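Local atomic coordinates of enoyl-CoA hydratase subunit I (Geobacillus kaustophilus, PDB entry 2PBP), a protein that probably catalyses the hydration of enoyl-CoA thioesters, a hydro-lyase reaction of fatty acid beta-oxidation. Residues G13-I18 against R192-L197; Q32-I37 against F85-R90; A100-L105 against E112-C117; Q145-L150 against E158-G163; Q200-L205 against S237-E242. All coordinates share one frame; numbering follows the deposited sequence.

Contact 1: G13-I18 against R192-L197; sequences GAVGII and RLAGRL
V15 and A194 make this contact, with a small share from G195. V15 lies at the start of strand 15-20. A194 and G195 lie in helix 186-198. Both valine methyls meet the one methyl of A194. V15 CG2 is 3.8 Å from A194 CB, and V15 CG1 is 4.0 Å from A194 CB. The alanine methyl therefore touches both branches of the valine fork. The valine torsion explains this: CG1 stands trans to the backbone N (chi1 180°), CG2 stands trans to the carbonyl carbon, and the fork opens toward the helix. CG2 also reaches along the helix backbone: V15 CG2 is 4.2 Å from G195 N. G195 brings no side chain, and V15 meets it only at the main chain.

The CA atoms of V15 and A194 are 6.7 Å apart, a close approach of strand and helix. The same helix face continues over the sheet. V15 also touches M191 of helix 186-198 and V54 of the parallel strand 52-57, while A194 touches V52. On the helix side turned to solvent, R192 forms salt bridges with E188 and E189.

The chemistry is wholly apolar here. The single methyl of A194 and the bare G195 let the helix come close to V15 on strand 15-20, next to the edge strand 7-12. The union depends on shape and burial, not on polar direction.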
# COMPACT_ATOMS: atom_id res chain seq x y z
N GLY A 13 8.90 25.76 -10.87
CA GLY A 13 7.89 25.15 -11.70
C GLY A 13 6.66 24.89 -10.85
O GLY A 13 6.17 25.79 -10.17
N ALA A 14 6.16 23.66 -10.87
CA ALA A 14 4.98 23.29 -10.09
C ALA A 14 5.37 22.67 -8.75
O ALA A 14 4.55 22.05 -8.08
CB ALA A 14 4.12 22.32 -10.88
N VAL A 15 6.63 22.85 -8.36
CA VAL A 15 7.14 22.31 -7.11
C VAL A 15 7.39 23.41 -6.08
O VAL A 15 8.12 24.37 -6.35
CB VAL A 15 8.46 21.52 -7.34
CG1 VAL A 15 8.98 20.96 -6.02
CG2 VAL A 15 8.23 20.39 -8.33
N GLY A 16 6.78 23.28 -4.91
CA GLY A 16 6.97 24.27 -3.86
C GLY A 16 8.01 23.71 -2.91
O GLY A 16 7.91 22.57 -2.47
N ILE A 17 9.03 24.52 -2.60
CA ILE A 17 10.09 24.09 -1.70
C ILE A 17 10.07 24.87 -0.39
O ILE A 17 9.98 26.10 -0.39
CB ILE A 17 11.50 24.27 -2.35
CG1 ILE A 17 11.55 23.56 -3.71
CG2 ILE A 17 12.58 23.73 -1.42
CD1 ILE A 17 11.28 22.04 -3.72
N ILE A 18 10.15 24.15 0.72
CA ILE A 18 10.20 24.79 2.02
C ILE A 18 11.51 24.33 2.66
O ILE A 18 11.70 23.15 2.94
CB ILE A 18 9.01 24.37 2.91
CG1 ILE A 18 7.70 24.89 2.30
CG2 ILE A 18 9.20 24.92 4.32
CD1 ILE A 18 6.43 24.27 2.88
N ARG A 192 13.98 16.18 -9.41
CA ARG A 192 13.68 15.46 -10.63
C ARG A 192 12.45 14.58 -10.38
O ARG A 192 11.55 14.51 -11.21
CB ARG A 192 14.86 14.58 -11.04
CG ARG A 192 14.63 13.79 -12.31
CD ARG A 192 15.93 13.26 -12.88
NE ARG A 192 16.86 14.34 -13.19
CZ ARG A 192 18.00 14.56 -12.53
NH1 ARG A 192 18.35 13.77 -11.53
NH2 ARG A 192 18.78 15.57 -12.88
N LEU A 193 12.43 13.93 -9.22
CA LEU A 193 11.31 13.07 -8.84
C LEU A 193 10.04 13.90 -8.70
O LEU A 193 8.98 13.53 -9.21
CB LEU A 193 11.61 12.37 -7.52
CG LEU A 193 10.45 11.58 -6.89
CD1 LEU A 193 10.01 10.46 -7.83
CD2 LEU A 193 10.88 11.02 -5.54
N ALA A 194 10.14 15.04 -8.01
CA ALA A 194 9.00 15.92 -7.81
C ALA A 194 8.50 16.42 -9.16
O ALA A 194 7.30 16.54 -9.39
CB ALA A 194 9.39 17.09 -6.92
N GLY A 195 9.44 16.72 -10.05
CA GLY A 195 9.10 17.19 -11.38
C GLY A 195 8.28 16.15 -12.13
O GLY A 195 7.29 16.48 -12.79
N ARG A 196 8.69 14.89 -12.02
CA ARG A 196 7.97 13.82 -12.69
C ARG A 196 6.57 13.67 -12.10
O ARG A 196 5.60 13.47 -12.84
CB ARG A 196 8.73 12.50 -12.56
CG ARG A 196 9.96 12.41 -13.46
CD ARG A 196 10.38 10.96 -13.65
NE ARG A 196 11.03 10.39 -12.47
CZ ARG A 196 12.33 10.48 -12.22
NH1 ARG A 196 13.13 11.11 -13.07
NH2 ARG A 196 12.84 9.93 -11.12
N LEU A 197 6.46 13.76 -10.78
CA LEU A 197 5.15 13.65 -10.14
C LEU A 197 4.27 14.83 -10.53
O LEU A 197 3.05 14.69 -10.68
CB LEU A 197 5.30 13.58 -8.61
CG LEU A 197 5.90 12.29 -8.04
CD1 LEU A 197 6.18 12.46 -6.56
CD2 LEU A 197 4.94 11.13 -8.28

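Contact 2: Q32-I37 against F85-R90; sequences QMVAEI and FADWDR
E36, on the helix whose V34 and A35 meet W88 and D87, accepts at OE1 from two backbone amides, V5 N and S6 N. The other oxygen, E36 OE2, takes a nearly straight bond from Q32 NE2 (3.1 Å, 174°). It is met on its anti side, and the bond lies close to the plane of the glutamine amide. These bonds fix the carboxylate on a helix face turned from helix 86-92.

The face turned toward that helix is mostly apolar. V34 CG1 sits over one face of the W88 indole, 4.2 Å from the centroid of the five-membered ring. This is a CH-pi contact. V34 CG2 lies by the rim of the indole, 4.0 Å from W88 CZ2 and equally near NE1. W88 CG is trans to its carbonyl carbon (chi1 -75°), which swings the ring back to the valine although its CB starts off to one side. V34 CG1 also packs on D87 CB at 3.9 Å. Beside it, D87 OD2 rests 3.7 Å from A35 CA.

The short helix axes pass 9.7 Å apart and run 27° from parallel. Further along, R90 makes a salt bridge with E42 of helix 31-46. W88 goes on to pack against E112 and L113 of helix 109-115.

Methyl-on-indole packing thus joins the two helices. E36 and R90 have their partners away from it, while the D87 carboxylate rests against A35.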
# COMPACT_ATOMS: atom_id res chain seq x y z
N GLN A 32 7.64 27.35 17.63
CA GLN A 32 7.63 28.46 16.67
C GLN A 32 7.98 27.97 15.27
O GLN A 32 7.32 28.34 14.29
CB GLN A 32 8.62 29.55 17.10
CG GLN A 32 8.72 30.73 16.14
CD GLN A 32 7.38 31.37 15.86
OE1 GLN A 32 6.53 31.47 16.74
NE2 GLN A 32 7.20 31.83 14.62
N MET A 33 9.01 27.14 15.17
CA MET A 33 9.44 26.59 13.89
C MET A 33 8.32 25.76 13.26
O MET A 33 8.01 25.90 12.08
CB MET A 33 10.69 25.72 14.08
CG MET A 33 11.14 24.94 12.84
SD MET A 33 11.71 25.97 11.47
CE MET A 33 13.49 26.00 11.81
N VAL A 34 7.71 24.89 14.06
CA VAL A 34 6.63 24.05 13.56
C VAL A 34 5.47 24.90 13.04
O VAL A 34 4.92 24.61 11.98
CB VAL A 34 6.11 23.10 14.67
CG1 VAL A 34 4.89 22.31 14.16
CG2 VAL A 34 7.22 22.14 15.09
N ALA A 35 5.12 25.95 13.77
CA ALA A 35 4.03 26.82 13.36
C ALA A 35 4.32 27.44 11.99
O ALA A 35 3.44 27.53 11.14
CB ALA A 35 3.80 27.92 14.39
N GLU A 36 5.57 27.86 11.77
CA GLU A 36 5.94 28.45 10.49
C GLU A 36 5.86 27.41 9.38
O GLU A 36 5.41 27.71 8.27
CB GLU A 36 7.35 29.05 10.56
CG GLU A 36 7.41 30.33 11.39
CD GLU A 36 8.77 31.00 11.33
OE1 GLU A 36 9.28 31.20 10.21
OE2 GLU A 36 9.32 31.34 12.40
N ILE A 37 6.30 26.19 9.68
CA ILE A 37 6.25 25.11 8.70
C ILE A 37 4.80 24.84 8.31
O ILE A 37 4.48 24.71 7.13
CB ILE A 37 6.89 23.82 9.26
CG1 ILE A 37 8.38 24.06 9.53
CG2 ILE A 37 6.69 22.68 8.28
CD1 ILE A 37 9.05 23.00 10.40
N PHE A 85 0.60 19.82 19.70
CA PHE A 85 0.54 18.79 18.67
C PHE A 85 -0.61 18.94 17.69
O PHE A 85 -0.72 18.18 16.73
CB PHE A 85 0.57 17.41 19.33
CG PHE A 85 1.82 17.19 20.13
CD1 PHE A 85 3.07 17.17 19.51
CD2 PHE A 85 1.76 17.07 21.52
CE1 PHE A 85 4.24 17.05 20.26
CE2 PHE A 85 2.92 16.95 22.27
CZ PHE A 85 4.17 16.94 21.64
N ALA A 86 -1.47 19.93 17.93
CA ALA A 86 -2.57 20.19 17.01
C ALA A 86 -1.95 20.67 15.70
O ALA A 86 -2.49 20.43 14.62
CB ALA A 86 -3.50 21.25 17.57
N ASP A 87 -0.80 21.34 15.80
CA ASP A 87 -0.11 21.82 14.60
C ASP A 87 0.40 20.62 13.80
O ASP A 87 0.42 20.66 12.57
CB ASP A 87 1.07 22.72 14.97
CG ASP A 87 0.68 24.18 15.08
OD1 ASP A 87 -0.50 24.51 14.80
OD2 ASP A 87 1.55 25.01 15.42
N TRP A 88 0.81 19.57 14.50
CA TRP A 88 1.29 18.39 13.80
C TRP A 88 0.13 17.69 13.11
O TRP A 88 0.30 17.09 12.05
CB TRP A 88 1.99 17.43 14.78
CG TRP A 88 3.36 17.90 15.17
CD1 TRP A 88 3.68 18.73 16.21
CD2 TRP A 88 4.59 17.59 14.51
NE1 TRP A 88 5.04 18.95 16.24
CE2 TRP A 88 5.62 18.26 15.21
CE3 TRP A 88 4.93 16.80 13.40
CZ2 TRP A 88 6.97 18.17 14.83
CZ3 TRP A 88 6.27 16.71 13.02
CH2 TRP A 88 7.27 17.40 13.74
N ASP A 89 -1.06 17.77 13.71
CA ASP A 89 -2.23 17.14 13.10
C ASP A 89 -2.56 17.86 11.79
O ASP A 89 -3.03 17.24 10.84
CB ASP A 89 -3.44 17.21 14.03
CG ASP A 89 -3.25 16.39 15.30
OD1 ASP A 89 -2.56 15.35 15.24
OD2 ASP A 89 -3.82 16.77 16.34
N ARG A 90 -2.31 19.17 11.75
CA ARG A 90 -2.58 19.94 10.54
C ARG A 90 -1.66 19.49 9.42
O ARG A 90 -2.05 19.48 8.25
CB ARG A 90 -2.40 21.44 10.82
CG ARG A 90 -3.48 21.99 11.75
CD ARG A 90 -3.19 23.39 12.25
NE ARG A 90 -3.20 24.39 11.18
CZ ARG A 90 -3.32 25.69 11.38
NH1 ARG A 90 -3.45 26.16 12.62
NH2 ARG A 90 -3.33 26.53 10.36

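Contact 3: A100-L105 against E112-C117; sequences AAVNGL and ELALSC
A100 CB lies 3.6 Å from C117 SG, the shortest approach between these two segments. The sulfur gets there because SG stands trans to the carbonyl carbon of C117 (chi1 -67°). That places it beside the A100 methyl. C117 CB follows it in, 3.9 Å from A100 CB and 3.8 Å from A100 N. The same methyl also rests against the helix main chain, with A100 CB 4.1 Å from A114 CA. One strand methyl thus meets both the helix and C117, which follows it.

Two residues along the strand, V102 turns one branch to the helix. Its CG1 is trans to the backbone N (chi1 -172°), and V102 CG2 is the methyl that meets A114 CB at 4.1 Å. F62 of strand 61-63 packs on both V102 and A114.

S116 stays off the strand. S116 OG donates to E112 O (2.8 Å), with the donor tilted 25° from the carbonyl plane. This bond turns the hydroxyl back onto the helix main chain. The oxygens L115 O and C117 O both accept from K154 NZ of the second subunit.

In the crotonase fold the start of the corresponding helix faces the oxyanion hole, and this contact lies toward its other end. All four touching residues are buried. Alanine, valine and cysteine side chains give a close fit between central strand 98-102 and helix 109-115. It is held by apolar contact and burial, with S116 OG and the oxygens of L115 and C117 engaged away from it.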
# COMPACT_ATOMS: atom_id res chain seq x y z
N ALA A 100 10.04 14.59 1.54
CA ALA A 100 11.06 15.08 2.44
C ALA A 100 12.42 14.75 1.84
O ALA A 100 12.69 13.61 1.51
CB ALA A 100 10.92 14.42 3.81
N ALA A 101 13.24 15.78 1.67
CA ALA A 101 14.60 15.59 1.16
C ALA A 101 15.46 15.71 2.41
O ALA A 101 15.86 16.81 2.80
CB ALA A 101 14.96 16.68 0.16
N VAL A 102 15.73 14.57 3.04
CA VAL A 102 16.50 14.56 4.28
C VAL A 102 18.00 14.64 4.02
O VAL A 102 18.65 13.65 3.68
CB VAL A 102 16.16 13.31 5.11
CG1 VAL A 102 16.81 13.39 6.49
CG2 VAL A 102 14.64 13.20 5.25
N ASN A 103 18.53 15.85 4.18
CA ASN A 103 19.94 16.16 3.94
C ASN A 103 20.89 15.82 5.08
O ASN A 103 22.11 15.97 4.93
CB ASN A 103 20.07 17.65 3.64
CG ASN A 103 19.48 18.51 4.74
OD1 ASN A 103 18.26 18.52 4.94
ND2 ASN A 103 20.33 19.22 5.47
N GLY A 104 20.36 15.39 6.21
CA GLY A 104 21.21 15.05 7.34
C GLY A 104 20.42 14.54 8.53
O GLY A 104 19.47 13.78 8.36
N LEU A 105 20.83 14.95 9.72
CA LEU A 105 20.16 14.51 10.94
C LEU A 105 18.67 14.85 10.95
O LEU A 105 18.27 15.98 10.67
CB LEU A 105 20.81 15.15 12.17
CG LEU A 105 22.28 14.89 12.46
CD1 LEU A 105 22.70 15.69 13.68
CD2 LEU A 105 22.51 13.40 12.69
N GLU A 112 9.94 12.81 12.98
CA GLU A 112 8.49 12.89 12.87
C GLU A 112 8.05 13.77 11.70
O GLU A 112 7.02 13.51 11.08
CB GLU A 112 7.89 13.38 14.20
CG GLU A 112 8.02 12.32 15.30
CD GLU A 112 7.74 12.84 16.69
OE1 GLU A 112 8.35 13.86 17.09
OE2 GLU A 112 6.91 12.22 17.40
N LEU A 113 8.84 14.80 11.38
CA LEU A 113 8.51 15.67 10.26
C LEU A 113 8.68 14.88 8.95
O LEU A 113 7.83 14.94 8.06
CB LEU A 113 9.41 16.90 10.25
CG LEU A 113 9.20 17.90 9.10
CD1 LEU A 113 7.77 18.45 9.14
CD2 LEU A 113 10.21 19.03 9.21
N ALA A 114 9.78 14.14 8.84
CA ALA A 114 10.02 13.35 7.63
C ALA A 114 8.92 12.30 7.46
O ALA A 114 8.42 12.08 6.36
CB ALA A 114 11.39 12.68 7.69
N LEU A 115 8.55 11.65 8.56
CA LEU A 115 7.52 10.62 8.52
C LEU A 115 6.16 11.18 8.12
O LEU A 115 5.31 10.46 7.61
CB LEU A 115 7.43 9.91 9.88
CG LEU A 115 8.64 9.06 10.28
CD1 LEU A 115 8.52 8.62 11.72
CD2 LEU A 115 8.74 7.84 9.35
N SER A 116 5.95 12.48 8.36
CA SER A 116 4.69 13.13 8.01
C SER A 116 4.58 13.35 6.50
O SER A 116 3.50 13.63 5.99
CB SER A 116 4.57 14.48 8.73
OG SER A 116 4.53 14.30 10.14
N CYS A 117 5.69 13.23 5.79
CA CYS A 117 5.68 13.39 4.34
C CYS A 117 5.26 12.08 3.69
O CYS A 117 5.25 11.04 4.34
CB CYS A 117 7.06 13.83 3.84
SG CYS A 117 7.52 15.49 4.42

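Contact 4: Q145-L150 against E158-G163; sequences QRLTKL and EWLWTG
L147 CD2 is the atom that carries this contact. L147 CD2 lies 4.1 Å from L160 CG. W159 CB is 4.3 Å from the same L147 CD2. The two leucines slide past each other in opposite directions, each reaching from its own helix. L147 extends because its CG is trans to the backbone N (chi1 -170°), which carries the CD2 methyl out toward helix 153-162. L160 has the other common setting, with CG trans to the carbonyl carbon (chi1 -65°). W159 takes part through its CB, and its indole is not what L147 meets. The main chains stay well apart: the CA atoms of L147 and L160 are 9.0 Å from each other.

The next shell lies in the helices themselves. E158 O accepts from both T162 N (3.2 Å) and T162 OG1 (2.8 Å). The two donors come from opposite faces of the carbonyl plane, so the threonine reinforces the last turn of helix 153-162. G163 then leaves the helix with positive phi, while G163 N still bonds to W159 O at 2.9 Å. On the first helix, T148 OG1 bonds back to T144 O.

Helices 143-151 and 153-162 follow each other in the chain with a short turn between them. F130 touches both L147 and L160. F111 of helix 109-115 and I176 also meet L147. L150 packs on P153 of the second subunit. In the same chain, K149 touches V216 and D217 of helix 202-217.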
# COMPACT_ATOMS: atom_id res chain seq x y z
N GLN A 145 3.69 6.22 16.64
CA GLN A 145 2.62 5.68 15.81
C GLN A 145 3.06 5.34 14.39
O GLN A 145 2.92 4.21 13.94
CB GLN A 145 1.45 6.67 15.75
CG GLN A 145 0.89 7.05 17.12
CD GLN A 145 0.49 5.83 17.94
OE1 GLN A 145 1.13 5.51 18.95
NE2 GLN A 145 -0.56 5.15 17.51
N ARG A 146 3.60 6.33 13.69
CA ARG A 146 4.04 6.12 12.32
C ARG A 146 5.16 5.09 12.19
O ARG A 146 5.15 4.29 11.25
CB ARG A 146 4.45 7.44 11.68
CG ARG A 146 3.28 8.41 11.45
CD ARG A 146 3.66 9.52 10.48
NE ARG A 146 2.52 10.31 10.03
CZ ARG A 146 2.09 11.42 10.63
NH1 ARG A 146 2.70 11.89 11.71
NH2 ARG A 146 1.03 12.07 10.14
N LEU A 147 6.11 5.09 13.12
CA LEU A 147 7.20 4.12 13.04
C LEU A 147 6.68 2.69 13.21
O LEU A 147 7.06 1.79 12.46
CB LEU A 147 8.28 4.40 14.10
CG LEU A 147 9.57 3.58 13.93
CD1 LEU A 147 10.29 4.06 12.67
CD2 LEU A 147 10.48 3.75 15.14
N THR A 148 5.79 2.49 14.18
CA THR A 148 5.23 1.17 14.44
C THR A 148 4.43 0.64 13.25
O THR A 148 4.51 -0.54 12.91
CB THR A 148 4.33 1.19 15.69
OG1 THR A 148 5.12 1.56 16.83
CG2 THR A 148 3.72 -0.19 15.94
N LYS A 149 3.66 1.52 12.62
CA LYS A 149 2.87 1.09 11.47
C LYS A 149 3.77 0.71 10.30
O LYS A 149 3.44 -0.18 9.52
CB LYS A 149 1.90 2.20 11.04
CG LYS A 149 0.78 2.46 12.05
CD LYS A 149 -0.28 3.38 11.47
CE LYS A 149 -1.39 3.66 12.49
NZ LYS A 149 -2.10 2.42 12.92
N LEU A 150 4.91 1.37 10.18
CA LEU A 150 5.83 1.08 9.09
C LEU A 150 6.71 -0.15 9.26
O LEU A 150 6.90 -0.91 8.31
CB LEU A 150 6.74 2.29 8.82
CG LEU A 150 6.10 3.51 8.16
CD1 LEU A 150 7.08 4.67 8.16
CD2 LEU A 150 5.69 3.15 6.73
N GLU A 158 12.57 -1.37 19.70
CA GLU A 158 14.02 -1.40 19.80
C GLU A 158 14.54 0.03 19.62
O GLU A 158 15.30 0.54 20.44
CB GLU A 158 14.60 -2.31 18.70
CG GLU A 158 16.07 -2.63 18.86
CD GLU A 158 16.63 -3.42 17.68
OE1 GLU A 158 15.98 -4.40 17.26
OE2 GLU A 158 17.71 -3.05 17.17
N TRP A 159 14.10 0.69 18.55
CA TRP A 159 14.55 2.05 18.28
C TRP A 159 14.01 3.09 19.26
O TRP A 159 14.74 3.99 19.67
CB TRP A 159 14.16 2.45 16.85
CG TRP A 159 14.82 1.59 15.82
CD1 TRP A 159 14.25 0.55 15.15
CD2 TRP A 159 16.18 1.67 15.39
NE1 TRP A 159 15.18 -0.04 14.32
CE2 TRP A 159 16.37 0.63 14.44
CE3 TRP A 159 17.25 2.50 15.70
CZ2 TRP A 159 17.60 0.41 13.81
CZ3 TRP A 159 18.48 2.29 15.07
CH2 TRP A 159 18.64 1.25 14.14
N LEU A 160 12.74 2.96 19.63
CA LEU A 160 12.11 3.91 20.54
C LEU A 160 12.64 3.82 21.97
O LEU A 160 12.81 4.83 22.64
CB LEU A 160 10.59 3.71 20.53
CG LEU A 160 9.92 4.04 19.19
CD1 LEU A 160 8.50 3.48 19.17
CD2 LEU A 160 9.91 5.55 18.98
N TRP A 161 12.91 2.60 22.43
CA TRP A 161 13.42 2.39 23.79
C TRP A 161 14.90 2.75 23.97
O TRP A 161 15.30 3.19 25.05
CB TRP A 161 13.22 0.93 24.21
CG TRP A 161 11.83 0.58 24.68
CD1 TRP A 161 10.81 1.44 24.97
CD2 TRP A 161 11.35 -0.73 24.98
NE1 TRP A 161 9.72 0.74 25.44
CE2 TRP A 161 10.03 -0.60 25.46
CE3 TRP A 161 11.92 -2.01 24.91
CZ2 TRP A 161 9.26 -1.69 25.86
CZ3 TRP A 161 11.16 -3.11 25.30
CH2 TRP A 161 9.84 -2.94 25.77
N THR A 162 15.70 2.56 22.93
CA THR A 162 17.14 2.84 23.01
C THR A 162 17.56 4.23 22.53
O THR A 162 18.58 4.76 22.96
CB THR A 162 17.96 1.81 22.20
OG1 THR A 162 17.66 1.95 20.80
CG2 THR A 162 17.63 0.40 22.65
N GLY A 163 16.77 4.81 21.63
CA GLY A 163 17.10 6.12 21.11
C GLY A 163 18.26 6.10 20.13
O GLY A 163 18.82 7.15 19.79

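Contact 5: Q200-L205 against S237-E242; sequences QPPLAL and SEDQKE
The start of helix 202-217, with P201, P202 and L203, faces the start of helix 238-248, with S237 at the N-cap and D239 in the first turn. L203 CD1 meets S237 CB at 3.6 Å. P202 CD sits 3.8 Å from D239 OD2, and the two side chains cross at about a right angle. A water joins the same two helix starts: it accepts from L203 N (2.9 Å) and donates to D239 OD2 (2.6 Å). It thus serves an amide of the first turn, where helix N-H groups lack partners further back.

These helices belong to the C-terminal helical part of the crotonase fold, which in this family commonly takes part in subunit association. Consistent with that, Q200 NE2 bonds to W161 O and N134 OD1 of the second subunit, and L205 O accepts from W161 NE1 of that chain.

S237 OG caps its helix by accepting from Q240 N (3.1 Å, 139°). Its chi1 of 72° holds OG over that first turn, and OG also bonds to L234 O. D239 is gripped from the chain end: OD1 takes Q256 N and OD2 takes G257 N.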
# COMPACT_ATOMS: atom_id res chain seq x y z
N GLN A 200 2.07 14.22 -13.45
CA GLN A 200 0.98 13.27 -13.30
C GLN A 200 -0.31 14.05 -13.05
O GLN A 200 -0.27 15.26 -12.81
CB GLN A 200 1.27 12.34 -12.12
CG GLN A 200 2.46 11.40 -12.33
CD GLN A 200 2.23 10.44 -13.48
OE1 GLN A 200 2.25 10.83 -14.65
NE2 GLN A 200 2.01 9.17 -13.15
N PRO A 201 -1.47 13.38 -13.11
CA PRO A 201 -2.77 14.05 -12.89
C PRO A 201 -2.87 14.48 -11.43
O PRO A 201 -2.89 13.65 -10.53
CB PRO A 201 -3.79 12.95 -13.21
CG PRO A 201 -3.03 11.97 -14.06
CD PRO A 201 -1.67 11.96 -13.43
N PRO A 202 -2.94 15.80 -11.17
CA PRO A 202 -3.04 16.29 -9.78
C PRO A 202 -4.18 15.67 -8.96
O PRO A 202 -4.00 15.32 -7.80
CB PRO A 202 -3.20 17.80 -9.96
CG PRO A 202 -2.43 18.07 -11.23
CD PRO A 202 -2.89 16.92 -12.12
N LEU A 203 -5.36 15.55 -9.58
CA LEU A 203 -6.51 14.98 -8.88
C LEU A 203 -6.28 13.50 -8.59
O LEU A 203 -6.68 13.00 -7.53
CB LEU A 203 -7.78 15.16 -9.72
CG LEU A 203 -8.27 16.60 -9.85
CD1 LEU A 203 -9.22 16.72 -11.04
CD2 LEU A 203 -8.96 17.04 -8.55
N ALA A 204 -5.64 12.80 -9.52
CA ALA A 204 -5.35 11.39 -9.32
C ALA A 204 -4.37 11.22 -8.16
O ALA A 204 -4.58 10.37 -7.29
CB ALA A 204 -4.79 10.77 -10.60
N LEU A 205 -3.30 12.01 -8.12
CA LEU A 205 -2.33 11.89 -7.03
C LEU A 205 -2.99 12.21 -5.68
O LEU A 205 -2.74 11.55 -4.68
CB LEU A 205 -1.13 12.81 -7.24
CG LEU A 205 -0.25 12.59 -8.48
CD1 LEU A 205 1.10 13.27 -8.25
CD2 LEU A 205 -0.05 11.11 -8.73
N SER A 237 -13.51 14.46 -13.97
CA SER A 237 -12.43 15.35 -14.36
C SER A 237 -12.14 15.35 -15.85
O SER A 237 -12.32 14.34 -16.54
CB SER A 237 -11.14 14.99 -13.60
OG SER A 237 -10.57 13.78 -14.07
N GLU A 238 -11.68 16.49 -16.34
CA GLU A 238 -11.32 16.62 -17.74
C GLU A 238 -10.02 15.85 -17.94
O GLU A 238 -9.77 15.30 -19.02
CB GLU A 238 -11.13 18.10 -18.11
CG GLU A 238 -12.42 18.89 -18.04
CD GLU A 238 -12.21 20.39 -18.18
OE1 GLU A 238 -11.54 20.81 -19.15
OE2 GLU A 238 -12.71 21.14 -17.32
N ASP A 239 -9.20 15.78 -16.89
CA ASP A 239 -7.93 15.06 -16.97
C ASP A 239 -8.14 13.58 -17.27
O ASP A 239 -7.30 12.94 -17.91
CB ASP A 239 -7.14 15.20 -15.67
CG ASP A 239 -6.36 16.51 -15.60
OD1 ASP A 239 -6.28 17.22 -16.62
OD2 ASP A 239 -5.80 16.81 -14.52
N GLN A 240 -9.25 13.01 -16.81
CA GLN A 240 -9.53 11.61 -17.09
C GLN A 240 -9.76 11.45 -18.59
O GLN A 240 -9.28 10.49 -19.20
CB GLN A 240 -10.75 11.14 -16.29
CG GLN A 240 -11.33 9.81 -16.74
CD GLN A 240 -12.49 10.00 -17.70
OE1 GLN A 240 -13.43 10.73 -17.41
NE2 GLN A 240 -12.43 9.33 -18.84
N LYS A 241 -10.50 12.38 -19.17
CA LYS A 241 -10.76 12.34 -20.61
C LYS A 241 -9.45 12.50 -21.38
O LYS A 241 -9.19 11.78 -22.34
CB LYS A 241 -11.74 13.44 -21.01
CG LYS A 241 -13.18 13.17 -20.59
CD LYS A 241 -14.10 14.28 -21.07
CE LYS A 241 -15.56 13.90 -20.91
NZ LYS A 241 -15.94 13.64 -19.50
N GLU A 242 -8.63 13.46 -20.94
CA GLU A 242 -7.33 13.73 -21.57
C GLU A 242 -6.40 12.52 -21.49
O GLU A 242 -5.78 12.14 -22.48
CB GLU A 242 -6.68 14.95 -20.90
CG GLU A 242 -5.18 15.15 -21.15
CD GLU A 242 -4.82 15.36 -22.61
OE1 GLU A 242 -5.72 15.61 -23.45
OE2 GLU A 242 -3.61 15.29 -22.92
O HOH W 1 -6.00 15.25 -12.41

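Contacts 1, 3, 4 and 5 are buried, contact 2 only partly. Contacts 1 and 3 both place a helix on the same mixed sheet, through alanine and valine side chains, with C117 added in contact 3. Contact 3 is the most central, about 6 Å from the chain centre to its own. Contact 2 pairs two helices by an aromatic face and touches contact 3, where I37 meets L113. Contact 4 joins consecutive helices through leucine, and R146 and L150 bring it against S116 and L115 of contact 3. The centre of contact 5 lies farthest out, about 23 Å from the chain centre, beside the second subunit. It is the one bridged by water, and L205 packs on L197 of contact 1.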